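Hydrolase (Thermococcus thioreducens, PDB 6IAH) hydrolyses phosphate esters as a magnesium-binding phosphatase of the haloacid dehalogenase superfamily, with diverse substrates that probably include phosphoglycolate. Local coordinates at residues R48-F53 against E77-G82; E102-T107 against E116-F121; R129-R134 against K227-F232; D181-W186 against G212-F217. All blocks are in the same frame, centred on the assembly; numbering follows the deposited sequence.

Contact 1. Residues R48-F53 against E77-G82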
# COMPACT_ATOMS: atom_id res chain seq x y z
N ARG A 48 0.05 6.17 10.66
CA ARG A 48 0.33 6.13 9.25
C ARG A 48 -0.47 7.22 8.50
O ARG A 48 0.07 7.89 7.64
CB ARG A 48 0.02 4.75 8.65
CG ARG A 48 0.65 4.55 7.29
CD ARG A 48 0.06 3.38 6.52
NE ARG A 48 0.49 2.09 7.03
CZ ARG A 48 -0.29 1.20 7.66
NH1 ARG A 48 -1.53 1.47 7.91
NH2 ARG A 48 0.18 0.01 8.04
N ARG A 49 -1.72 7.39 8.88
CA ARG A 49 -2.59 8.37 8.24
C ARG A 49 -2.11 9.80 8.42
O ARG A 49 -1.95 10.52 7.45
CB ARG A 49 -4.02 8.25 8.80
CG ARG A 49 -5.07 9.16 8.12
CD ARG A 49 -6.28 9.38 9.01
NE ARG A 49 -5.99 10.15 10.24
CZ ARG A 49 -5.70 11.45 10.30
NH1 ARG A 49 -5.66 12.18 9.19
NH2 ARG A 49 -5.43 12.04 11.46
N LYS A 50 -1.87 10.20 9.65
CA LYS A 50 -1.47 11.58 9.91
C LYS A 50 -0.01 11.83 9.55
O LYS A 50 0.32 12.95 9.20
CB LYS A 50 -1.73 11.98 11.37
CG LYS A 50 -0.66 11.47 12.35
CD LYS A 50 -1.04 11.59 13.84
CE LYS A 50 -1.47 12.97 14.23
NZ LYS A 50 -1.52 13.17 15.70
N GLY A 51 0.86 10.80 9.65
CA GLY A 51 2.30 10.93 9.38
C GLY A 51 2.60 10.98 7.89
O GLY A 51 1.70 10.87 7.06
N SER A 52 3.85 11.26 7.59
CA SER A 52 4.51 11.12 6.28
C SER A 52 5.68 10.19 6.45
O SER A 52 6.82 10.49 6.05
CB SER A 52 5.02 12.46 5.73
OG SER A 52 3.93 13.33 5.52
N PHE A 53 5.42 9.04 7.04
CA PHE A 53 6.45 8.07 7.25
C PHE A 53 6.84 7.47 5.94
O PHE A 53 5.99 7.25 5.09
CB PHE A 53 6.00 6.94 8.17
CG PHE A 53 5.85 7.37 9.59
CD1 PHE A 53 6.94 7.38 10.43
CD2 PHE A 53 4.62 7.76 10.08
CE1 PHE A 53 6.85 7.78 11.74
CE2 PHE A 53 4.49 8.15 11.40
CZ PHE A 53 5.59 8.15 12.26
N GLU A 77 -1.40 11.02 19.52
CA GLU A 77 -2.17 12.26 19.45
C GLU A 77 -1.25 13.45 19.31
O GLU A 77 -1.56 14.42 18.60
CB GLU A 77 -3.10 12.37 20.69
CG GLU A 77 -3.97 13.60 20.88
CD GLU A 77 -4.79 14.06 19.65
OE1 GLU A 77 -5.43 13.22 18.93
OE2 GLU A 77 -4.76 15.31 19.41
N GLU A 78 -0.11 13.41 19.99
CA GLU A 78 0.80 14.54 19.99
C GLU A 78 1.52 14.60 18.63
O GLU A 78 1.91 15.66 18.19
CB GLU A 78 1.83 14.41 21.11
CG GLU A 78 3.00 15.39 21.00
CD GLU A 78 3.98 15.39 22.18
OE1 GLU A 78 3.92 14.46 23.01
OE2 GLU A 78 4.82 16.35 22.27
N PHE A 79 1.73 13.45 17.98
CA PHE A 79 2.64 13.39 16.79
C PHE A 79 2.12 14.33 15.68
O PHE A 79 0.97 14.31 15.39
CB PHE A 79 2.76 11.92 16.30
CG PHE A 79 3.67 11.73 15.13
CD1 PHE A 79 5.02 11.48 15.32
CD2 PHE A 79 3.17 11.76 13.83
CE1 PHE A 79 5.86 11.32 14.23
CE2 PHE A 79 4.02 11.57 12.75
CZ PHE A 79 5.35 11.35 12.97
N PRO A 80 2.99 15.16 15.09
CA PRO A 80 2.49 16.17 14.13
C PRO A 80 2.07 15.57 12.81
O PRO A 80 2.73 14.67 12.28
CB PRO A 80 3.71 17.11 13.92
CG PRO A 80 4.89 16.29 14.30
CD PRO A 80 4.39 15.39 15.42
N GLU A 81 0.98 16.09 12.27
CA GLU A 81 0.57 15.82 10.95
C GLU A 81 1.75 16.06 10.02
O GLU A 81 2.41 17.05 10.17
CB GLU A 81 -0.54 16.81 10.56
CG GLU A 81 -1.15 16.59 9.20
CD GLU A 81 -2.03 17.76 8.79
OE1 GLU A 81 -2.49 18.53 9.67
OE2 GLU A 81 -2.22 17.90 7.56
N GLY A 82 2.02 15.15 9.12
CA GLY A 82 3.18 15.29 8.22
C GLY A 82 4.55 14.99 8.85
O GLY A 82 5.57 15.11 8.18
O HOH W 1 -4.19 11.99 16.11
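Lys-50, on the last turn of helix 41-50, lays its side chain past Phe-79 to the end of helix 72-78. From CB the chain starts with CG between the backbone N and the carbonyl carbon (chi1 80°), which sets CG at the edge of the Phe-79 ring, 4.1 Å from Phe-79 CD2. Lys-50 CD and then CE close in on the carbonyl oxygen, CE 3.0 Å from Phe-79 O. The ammonium NZ donates to Phe-79 O at 2.8 Å, in the carbonyl plane, and also bonds a water and the carbonyl of Val-76, so the charge sits among oxygens at a helix C terminus. On the backbone, Gly-82 N reaches Lys-50 O at 2.8 Å in a nearly straight bond (170°). The rings of Phe-53 and Phe-79 lie almost parallel, planes at 13°, but slid apart with centroids 5.0 Å from each other; Gly-51 CA approaches the edge of the Phe-79 ring. Beneath this surface contact, Phe-53 rests on Val-59 and Ala-62 of helix 56-68, Phe-79 meets Phe-66 of the same helix and Trp-87 of helix 85-92, and both rings touch Leu-47 of helix 41-50.

Contact 2. Residues E102-T107 against E116-F121; sequences ERVFNT and ERLFDF
Arg-103 and Thr-107, one turn apart on helix 100-110 of the all-helical region, receive the loop 116-121 that folds back along this helix. The extended Arg-103 chain brings NE to Glu-116 O at 2.9 Å, nearly on the line of that carbonyl, while NH2 adds a weak second bond to the same oxygen. Leu-118 crosses the arginine at about a right angle: its CD1 lies over one face of the guanidinium, 3.7 Å from Arg-103 CZ, and its other branch, CD2, meets Val-104 CG2 at 4.0 Å. Thr-107 OG1, beside the backbone N (chi1 -61°), accepts from Leu-118 N at 3.0 Å (158°) and donates to Arg-103 O at 2.7 Å. That carbonyl also takes the helical bond from Thr-107 N, on the opposite face of its plane. Thr-107 CG2, the other branch, sits over the centre of the Phe-119 ring in a CH-pi contact, 3.6 Å from the ring centroid and 13° off its normal. With a valine at Thr-107 the hydroxyl is gone, and Leu-118 N would probably be left without its acceptor and Arg-103 O without its second donor. Phe-119 and Phe-121 both meet Phe-108 edge-to-face, and Val-104 and Leu-118 lean on Tyr-28 of helix 17-32, consistent with the helical cap domain of haloacid dehalogenase phosphatases.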
# COMPACT_ATOMS: atom_id res chain seq x y z
N GLU A 102 13.50 -3.87 9.59
CA GLU A 102 13.16 -4.28 8.27
C GLU A 102 13.24 -5.78 8.08
O GLU A 102 12.37 -6.35 7.43
CB GLU A 102 14.11 -3.58 7.30
CG GLU A 102 14.04 -4.07 5.89
CD GLU A 102 14.82 -3.13 5.00
OE1 GLU A 102 14.60 -1.93 5.13
OE2 GLU A 102 15.67 -3.60 4.25
N ARG A 103 14.25 -6.41 8.66
CA ARG A 103 14.41 -7.82 8.57
C ARG A 103 13.24 -8.52 9.27
O ARG A 103 12.67 -9.50 8.73
CB ARG A 103 15.76 -8.26 9.18
CG ARG A 103 16.13 -9.64 8.75
CD ARG A 103 17.21 -10.31 9.55
NE ARG A 103 17.47 -11.65 9.01
CZ ARG A 103 18.57 -12.37 9.22
NH1 ARG A 103 19.54 -11.92 10.02
NH2 ARG A 103 18.71 -13.56 8.63
N VAL A 104 12.86 -8.00 10.43
CA VAL A 104 11.73 -8.63 11.18
C VAL A 104 10.38 -8.38 10.44
O VAL A 104 9.59 -9.29 10.24
CB VAL A 104 11.66 -8.09 12.60
CG1 VAL A 104 10.32 -8.48 13.27
CG2 VAL A 104 12.85 -8.56 13.43
N PHE A 105 10.17 -7.15 9.96
CA PHE A 105 8.94 -6.85 9.24
C PHE A 105 8.79 -7.79 8.03
O PHE A 105 7.72 -8.35 7.77
CB PHE A 105 8.90 -5.38 8.82
CG PHE A 105 7.57 -4.91 8.29
CD1 PHE A 105 7.12 -5.31 7.03
CD2 PHE A 105 6.75 -4.10 9.04
CE1 PHE A 105 5.89 -4.88 6.56
CE2 PHE A 105 5.55 -3.64 8.55
CZ PHE A 105 5.11 -4.03 7.31
N ASN A 106 9.85 -7.89 7.22
CA ASN A 106 9.77 -8.67 6.04
C ASN A 106 9.57 -10.19 6.35
O ASN A 106 8.88 -10.91 5.60
CB ASN A 106 11.02 -8.47 5.14
CG ASN A 106 10.98 -7.16 4.35
OD1 ASN A 106 9.95 -6.57 4.13
ND2 ASN A 106 12.15 -6.73 3.92
N THR A 107 10.18 -10.68 7.40
CA THR A 107 9.94 -12.03 7.89
C THR A 107 8.41 -12.26 8.13
O THR A 107 7.87 -13.26 7.67
CB THR A 107 10.78 -12.31 9.16
OG1 THR A 107 12.18 -12.18 8.81
CG2 THR A 107 10.52 -13.71 9.70
N GLU A 116 16.03 -13.78 3.23
CA GLU A 116 16.81 -13.48 4.41
C GLU A 116 15.94 -13.53 5.69
O GLU A 116 16.27 -12.87 6.64
CB GLU A 116 17.48 -12.10 4.25
CG GLU A 116 18.58 -12.04 3.17
CD GLU A 116 18.05 -11.96 1.75
OE1 GLU A 116 16.92 -11.42 1.52
OE2 GLU A 116 18.76 -12.46 0.86
N ARG A 117 14.88 -14.37 5.70
CA ARG A 117 13.99 -14.53 6.87
C ARG A 117 14.76 -14.78 8.15
O ARG A 117 15.77 -15.47 8.11
CB ARG A 117 13.01 -15.69 6.68
CG ARG A 117 13.58 -17.11 6.76
CD ARG A 117 12.45 -18.11 6.56
NE ARG A 117 12.72 -19.52 6.89
CZ ARG A 117 12.50 -20.50 6.02
NH1 ARG A 117 12.03 -20.19 4.84
NH2 ARG A 117 12.73 -21.74 6.34
N LEU A 118 14.27 -14.26 9.27
CA LEU A 118 14.95 -14.43 10.53
C LEU A 118 14.48 -15.73 11.19
O LEU A 118 15.25 -16.35 11.94
CB LEU A 118 14.71 -13.19 11.39
CG LEU A 118 15.47 -13.07 12.71
CD1 LEU A 118 16.95 -12.75 12.50
CD2 LEU A 118 14.78 -12.03 13.58
N PHE A 119 13.25 -16.15 10.90
CA PHE A 119 12.70 -17.40 11.31
C PHE A 119 11.63 -17.80 10.29
O PHE A 119 11.19 -16.97 9.46
CB PHE A 119 12.07 -17.26 12.70
CG PHE A 119 11.30 -15.98 12.90
CD1 PHE A 119 11.91 -14.85 13.40
CD2 PHE A 119 9.93 -15.93 12.61
CE1 PHE A 119 11.18 -13.67 13.59
CE2 PHE A 119 9.18 -14.75 12.80
CZ PHE A 119 9.81 -13.61 13.29
N ASP A 120 11.19 -19.04 10.35
CA ASP A 120 10.15 -19.56 9.48
C ASP A 120 8.81 -18.99 9.98
O ASP A 120 8.49 -19.04 11.15
CB ASP A 120 10.17 -21.12 9.49
CG ASP A 120 9.28 -21.76 8.36
OD1 ASP A 120 8.81 -21.07 7.46
OD2 ASP A 120 9.07 -22.99 8.35
N PHE A 121 8.05 -18.41 9.06
CA PHE A 121 6.81 -17.77 9.38
C PHE A 121 5.96 -17.78 8.12
O PHE A 121 6.51 -17.60 6.97
CB PHE A 121 6.99 -16.33 9.88
CG PHE A 121 5.74 -15.74 10.48
CD1 PHE A 121 5.41 -15.98 11.79
CD2 PHE A 121 4.87 -14.96 9.71
CE1 PHE A 121 4.22 -15.47 12.35
CE2 PHE A 121 3.74 -14.39 10.27
CZ PHE A 121 3.39 -14.68 11.58

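Contact 3. Residues R129-R134 against K227-F232; sequences RPIVRR and KDVNEF
Asn-230 bridges two backbone groups of the loop Ile-131 to Arg-133 with its buried amide. Of the hydrogen bonds, Asn-230 ND2 donates to Ile-131 O at 2.9 Å (157°); the oxygen lies in the amide plane, whereas the donor stands above the carbonyl plane. On the other end, Asn-230 OD1 accepts from Arg-133 N at 3.0 Å. Both polar atoms of the amide are thereby used, which fixes its flip and holds the loop where Arg-133 stands as N-cap of helix 134-141. The first torsion of Asn-230, with CG beside the backbone N (chi1 -67°), turns the amide out from the start of helix 229-239 toward this loop. A second set of bonds secures that start: Asp-228 is the N-cap, and its OD1 accepts from Glu-231 N at 2.9 Å and weakly from Asn-230 N. Apolar contact comes from the valines, whose side chains run at a slant to each other; Val-229 CG1 meets Val-132 CB at 3.8 Å, with Ile-131 CG2 more distant at 4.4 Å from the same Val-229 CG1. Among the charged groups, the Arg-133 chain, bent at chi3, brings NH1 obliquely to the asparagine, 3.7 Å from Asn-230 CB, and its NH2 forms a salt bridge with Glu-234. The side chain of Ile-131 comes within about 7 Å of a bound magnesium ion. Ile-131 and Val-132 also hydrogen-bond the backbone of Leu-11, next to strand 12-13; Val-132 packs on Leu-137 of helix 134-141 and Ile-164 of helix 154-164, while Val-229 touches Phe-5 of the central strand 2-5.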
# COMPACT_ATOMS: atom_id res chain seq x y z
N ARG A 129 -6.71 -10.90 -0.22
CA ARG A 129 -7.74 -11.58 -0.99
C ARG A 129 -8.05 -10.78 -2.23
O ARG A 129 -8.07 -9.53 -2.19
CB ARG A 129 -9.03 -11.64 -0.16
CG ARG A 129 -8.91 -12.61 0.98
CD ARG A 129 -10.23 -12.98 1.65
NE ARG A 129 -11.30 -11.97 1.60
CZ ARG A 129 -12.35 -11.93 2.46
NH1 ARG A 129 -12.47 -12.82 3.45
NH2 ARG A 129 -13.28 -10.98 2.34
N PRO A 130 -8.34 -11.47 -3.34
CA PRO A 130 -8.68 -10.74 -4.56
C PRO A 130 -10.05 -10.06 -4.41
O PRO A 130 -10.96 -10.61 -3.76
CB PRO A 130 -8.68 -11.84 -5.62
CG PRO A 130 -9.00 -13.08 -4.89
CD PRO A 130 -8.32 -12.93 -3.57
N ILE A 131 -10.14 -8.81 -4.84
CA ILE A 131 -11.46 -8.19 -5.08
C ILE A 131 -11.85 -8.43 -6.54
O ILE A 131 -12.92 -8.90 -6.83
CB ILE A 131 -11.49 -6.68 -4.75
CG1 ILE A 131 -11.06 -6.44 -3.30
CG2 ILE A 131 -12.87 -6.10 -5.05
CD1 ILE A 131 -10.65 -5.00 -2.99
N VAL A 132 -10.94 -8.19 -7.46
CA VAL A 132 -11.27 -8.34 -8.87
C VAL A 132 -11.45 -9.84 -9.23
O VAL A 132 -10.87 -10.71 -8.58
CB VAL A 132 -10.21 -7.62 -9.73
CG1 VAL A 132 -8.88 -8.35 -9.69
CG2 VAL A 132 -10.72 -7.44 -11.14
N ARG A 133 -12.34 -10.13 -10.20
CA ARG A 133 -12.54 -11.46 -10.73
C ARG A 133 -11.67 -11.49 -11.95
O ARG A 133 -11.81 -10.63 -12.81
CB ARG A 133 -13.99 -11.71 -11.11
CG ARG A 133 -14.87 -11.63 -9.86
CD ARG A 133 -16.22 -12.29 -10.09
NE ARG A 133 -16.89 -11.80 -11.30
CZ ARG A 133 -17.80 -10.82 -11.37
NH1 ARG A 133 -18.20 -10.12 -10.30
NH2 ARG A 133 -18.31 -10.53 -12.57
N ARG A 134 -10.79 -12.49 -12.02
CA ARG A 134 -9.84 -12.63 -13.14
C ARG A 134 -10.55 -12.72 -14.51
O ARG A 134 -10.01 -12.28 -15.54
CB ARG A 134 -8.89 -13.84 -12.89
CG ARG A 134 -9.51 -15.06 -12.19
CD ARG A 134 -8.50 -16.18 -11.83
NE ARG A 134 -9.15 -17.49 -11.93
CZ ARG A 134 -9.61 -18.22 -10.91
NH1 ARG A 134 -9.45 -17.84 -9.64
NH2 ARG A 134 -10.22 -19.36 -11.17
N LYS A 227 -19.58 0.56 -7.13
CA LYS A 227 -19.48 -0.36 -5.97
C LYS A 227 -18.08 -0.90 -5.83
O LYS A 227 -17.46 -0.80 -4.78
CB LYS A 227 -20.43 -1.54 -6.11
CG LYS A 227 -20.50 -2.39 -4.84
CD LYS A 227 -21.37 -3.60 -5.11
CE LYS A 227 -21.52 -4.43 -3.84
NZ LYS A 227 -22.09 -5.77 -4.13
N ASP A 228 -17.55 -1.47 -6.91
CA ASP A 228 -16.22 -2.03 -6.86
C ASP A 228 -15.74 -2.12 -8.29
O ASP A 228 -16.46 -1.76 -9.23
CB ASP A 228 -16.23 -3.40 -6.19
CG ASP A 228 -17.20 -4.39 -6.85
OD1 ASP A 228 -17.32 -4.46 -8.10
OD2 ASP A 228 -17.87 -5.12 -6.09
N VAL A 229 -14.51 -2.60 -8.43
CA VAL A 229 -13.86 -2.68 -9.76
C VAL A 229 -14.61 -3.63 -10.71
O VAL A 229 -14.55 -3.51 -11.93
CB VAL A 229 -12.39 -3.08 -9.60
CG1 VAL A 229 -12.24 -4.51 -9.11
CG2 VAL A 229 -11.62 -2.85 -10.92
N ASN A 230 -15.32 -4.60 -10.15
CA ASN A 230 -15.98 -5.59 -11.03
C ASN A 230 -17.18 -4.98 -11.66
O ASN A 230 -17.43 -5.21 -12.84
CB ASN A 230 -16.38 -6.85 -10.22
CG ASN A 230 -15.17 -7.62 -9.73
OD1 ASN A 230 -14.19 -7.80 -10.48
ND2 ASN A 230 -15.21 -8.05 -8.48
N GLU A 231 -17.95 -4.20 -10.90
CA GLU A 231 -19.09 -3.50 -11.48
C GLU A 231 -18.58 -2.50 -12.51
O GLU A 231 -19.15 -2.36 -13.60
CB GLU A 231 -19.88 -2.78 -10.40
CG GLU A 231 -21.07 -1.98 -10.92
CD GLU A 231 -21.86 -1.45 -9.75
OE1 GLU A 231 -22.51 -2.28 -9.10
OE2 GLU A 231 -21.73 -0.25 -9.39
N PHE A 232 -17.50 -1.83 -12.16
CA PHE A 232 -16.88 -0.96 -13.14
C PHE A 232 -16.53 -1.69 -14.44
O PHE A 232 -16.84 -1.21 -15.57
CB PHE A 232 -15.64 -0.27 -12.59
CG PHE A 232 -15.01 0.60 -13.63
CD1 PHE A 232 -15.59 1.82 -13.94
CD2 PHE A 232 -14.02 0.10 -14.45
CE1 PHE A 232 -15.11 2.60 -14.93
CE2 PHE A 232 -13.55 0.89 -15.51
CZ PHE A 232 -14.10 2.11 -15.71

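Contact 4. Residues D181-W186 against G212-F217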
# COMPACT_ATOMS: atom_id res chain seq x y z
N ASP A 181 2.52 11.65 -8.25
CA ASP A 181 3.30 12.19 -9.37
C ASP A 181 2.66 11.77 -10.70
O ASP A 181 2.65 10.61 -11.05
CB ASP A 181 4.75 11.70 -9.27
CG ASP A 181 5.65 12.18 -10.41
OD1 ASP A 181 5.15 12.87 -11.30
OD2 ASP A 181 6.88 11.84 -10.41
N PRO A 182 2.20 12.75 -11.50
CA PRO A 182 1.51 12.41 -12.71
C PRO A 182 2.38 11.75 -13.78
O PRO A 182 1.83 11.15 -14.70
CB PRO A 182 0.97 13.77 -13.19
CG PRO A 182 1.95 14.76 -12.68
CD PRO A 182 2.33 14.22 -11.34
N ARG A 183 3.68 11.81 -13.66
CA ARG A 183 4.60 11.14 -14.61
C ARG A 183 4.42 9.60 -14.57
O ARG A 183 4.71 8.94 -15.54
CB ARG A 183 6.06 11.45 -14.26
CG ARG A 183 6.42 12.93 -14.38
CD ARG A 183 7.73 13.27 -13.66
NE ARG A 183 7.98 14.71 -13.68
CZ ARG A 183 7.36 15.63 -12.93
NH1 ARG A 183 6.43 15.28 -12.03
NH2 ARG A 183 7.68 16.93 -13.08
N ALA A 184 3.93 9.06 -13.45
CA ALA A 184 3.62 7.64 -13.32
C ALA A 184 2.54 7.17 -14.30
O ALA A 184 2.62 6.08 -14.86
CB ALA A 184 3.16 7.33 -11.86
N LEU A 185 1.55 8.05 -14.54
CA LEU A 185 0.47 7.73 -15.41
C LEU A 185 0.94 8.00 -16.84
O LEU A 185 0.68 7.20 -17.75
CB LEU A 185 -0.79 8.53 -15.02
CG LEU A 185 -2.08 8.16 -15.78
CD1 LEU A 185 -2.45 6.65 -15.87
CD2 LEU A 185 -3.23 8.98 -15.16
N TRP A 186 1.66 9.09 -17.04
CA TRP A 186 2.18 9.39 -18.38
C TRP A 186 3.07 8.28 -18.89
O TRP A 186 3.01 7.90 -20.05
CB TRP A 186 2.95 10.69 -18.38
CG TRP A 186 3.59 10.97 -19.67
CD1 TRP A 186 4.87 10.68 -20.02
CD2 TRP A 186 2.97 11.55 -20.81
NE1 TRP A 186 5.09 11.08 -21.33
CE2 TRP A 186 3.93 11.64 -21.82
CE3 TRP A 186 1.69 12.06 -21.05
CZ2 TRP A 186 3.66 12.20 -23.08
CZ3 TRP A 186 1.42 12.64 -22.30
CH2 TRP A 186 2.39 12.70 -23.30
N GLY A 212 -3.78 18.45 -14.70
CA GLY A 212 -3.05 19.71 -14.63
C GLY A 212 -1.86 19.78 -15.57
O GLY A 212 -1.62 20.81 -16.20
N LYS A 213 -1.13 18.68 -15.70
CA LYS A 213 0.15 18.67 -16.43
C LYS A 213 0.05 18.20 -17.86
O LYS A 213 0.72 18.75 -18.75
CB LYS A 213 1.16 17.79 -15.69
CG LYS A 213 2.60 17.97 -16.16
CD LYS A 213 3.55 17.26 -15.21
CE LYS A 213 4.93 17.13 -15.82
NZ LYS A 213 5.63 18.41 -15.67
N TYR A 214 -0.76 17.17 -18.10
CA TYR A 214 -0.71 16.49 -19.39
C TYR A 214 -1.96 16.65 -20.18
O TYR A 214 -1.88 17.03 -21.33
CB TYR A 214 -0.37 15.02 -19.20
CG TYR A 214 1.00 14.79 -18.63
CD1 TYR A 214 2.14 14.96 -19.40
CD2 TYR A 214 1.16 14.33 -17.30
CE1 TYR A 214 3.39 14.72 -18.88
CE2 TYR A 214 2.39 14.10 -16.78
CZ TYR A 214 3.50 14.27 -17.56
OH TYR A 214 4.69 14.01 -16.97
N GLY A 215 -3.11 16.42 -19.56
CA GLY A 215 -4.34 16.38 -20.30
C GLY A 215 -5.42 15.52 -19.67
O GLY A 215 -5.24 15.02 -18.56
N ASP A 216 -6.49 15.30 -20.42
CA ASP A 216 -7.66 14.73 -19.84
C ASP A 216 -7.50 13.25 -19.54
O ASP A 216 -6.81 12.52 -20.24
CB ASP A 216 -8.86 14.90 -20.73
CG ASP A 216 -10.10 14.70 -19.97
OD1 ASP A 216 -9.98 14.86 -18.72
OD2 ASP A 216 -11.13 14.35 -20.59
N PHE A 217 -8.15 12.82 -18.46
CA PHE A 217 -8.12 11.41 -18.06
C PHE A 217 -9.17 11.31 -16.99
O PHE A 217 -9.34 12.23 -16.22
CB PHE A 217 -6.75 11.06 -17.49
CG PHE A 217 -6.36 9.65 -17.70
CD1 PHE A 217 -5.84 9.25 -18.91
CD2 PHE A 217 -6.55 8.71 -16.71
CE1 PHE A 217 -5.50 7.91 -19.13
CE2 PHE A 217 -6.22 7.40 -16.91
CZ PHE A 217 -5.68 6.99 -18.10
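Tyr-214 lies flat against Trp-186, side chains crossing at about a right angle and rings in an offset stack: the tyrosine ring and the five-membered ring have planes 13° apart and centroids 4.6 Å apart. Trp-186 holds CG opposite its backbone N (chi1 175°), which lays the indole over the tyrosine. The closest atoms are Trp-186 CE3 and Tyr-214 CD1 at 3.4 Å, and Trp-186 CB sits over the same tyrosine face. Lys-213 CG covers the opposite face. Pro-182 CB touches Tyr-214 CE2 at 3.9 Å, and Arg-183 CG meets the hydroxyl, 3.3 Å from Tyr-214 OH. Replacing Tyr-214 by an alanine is likely to leave Trp-186 without its stacking partner and open a gap between Trp-186, Pro-182 and Lys-213. Deeper in, Leu-185 CD2 stands over the face of the Phe-217 ring, 4.0 Å from its centroid. On the exposed side the like charges of Arg-183 NH2 and Lys-213 NZ lie 3.6 Å apart; a salt bridge from Asp-181 OD1 to Arg-183 NH1 at 2.8 Å probably eases this. The contact pairs helices 183-189 and 201-213, the latter forming the beta-alpha-beta crossover from strand 194-198 to 218-221, as in the Rossmann-like core of this superfamily.

Overall arrangement
From the N terminus, strands 2-5 and 12-13 lead into a run of helices. Contact 1 closes the first loop there, joining the ends of helices 41-50 and 72-78 round helix 56-68. Contact 2 follows with a short loop, folding 116-121 back onto helix 100-110. The chain then enters the sheet domain, where contact 3 closes a long loop by tying 129-134 to the start of the last helix, 229-239. Contact 4 is nested inside that loop and pairs helices 183-189 and 201-213. No two loops cross: contacts 1 and 2 belong to the helical part, contacts 3 and 4 to that round the parallel sheet, contact 3 starting from the small antiparallel pair 12-13 and 129-130.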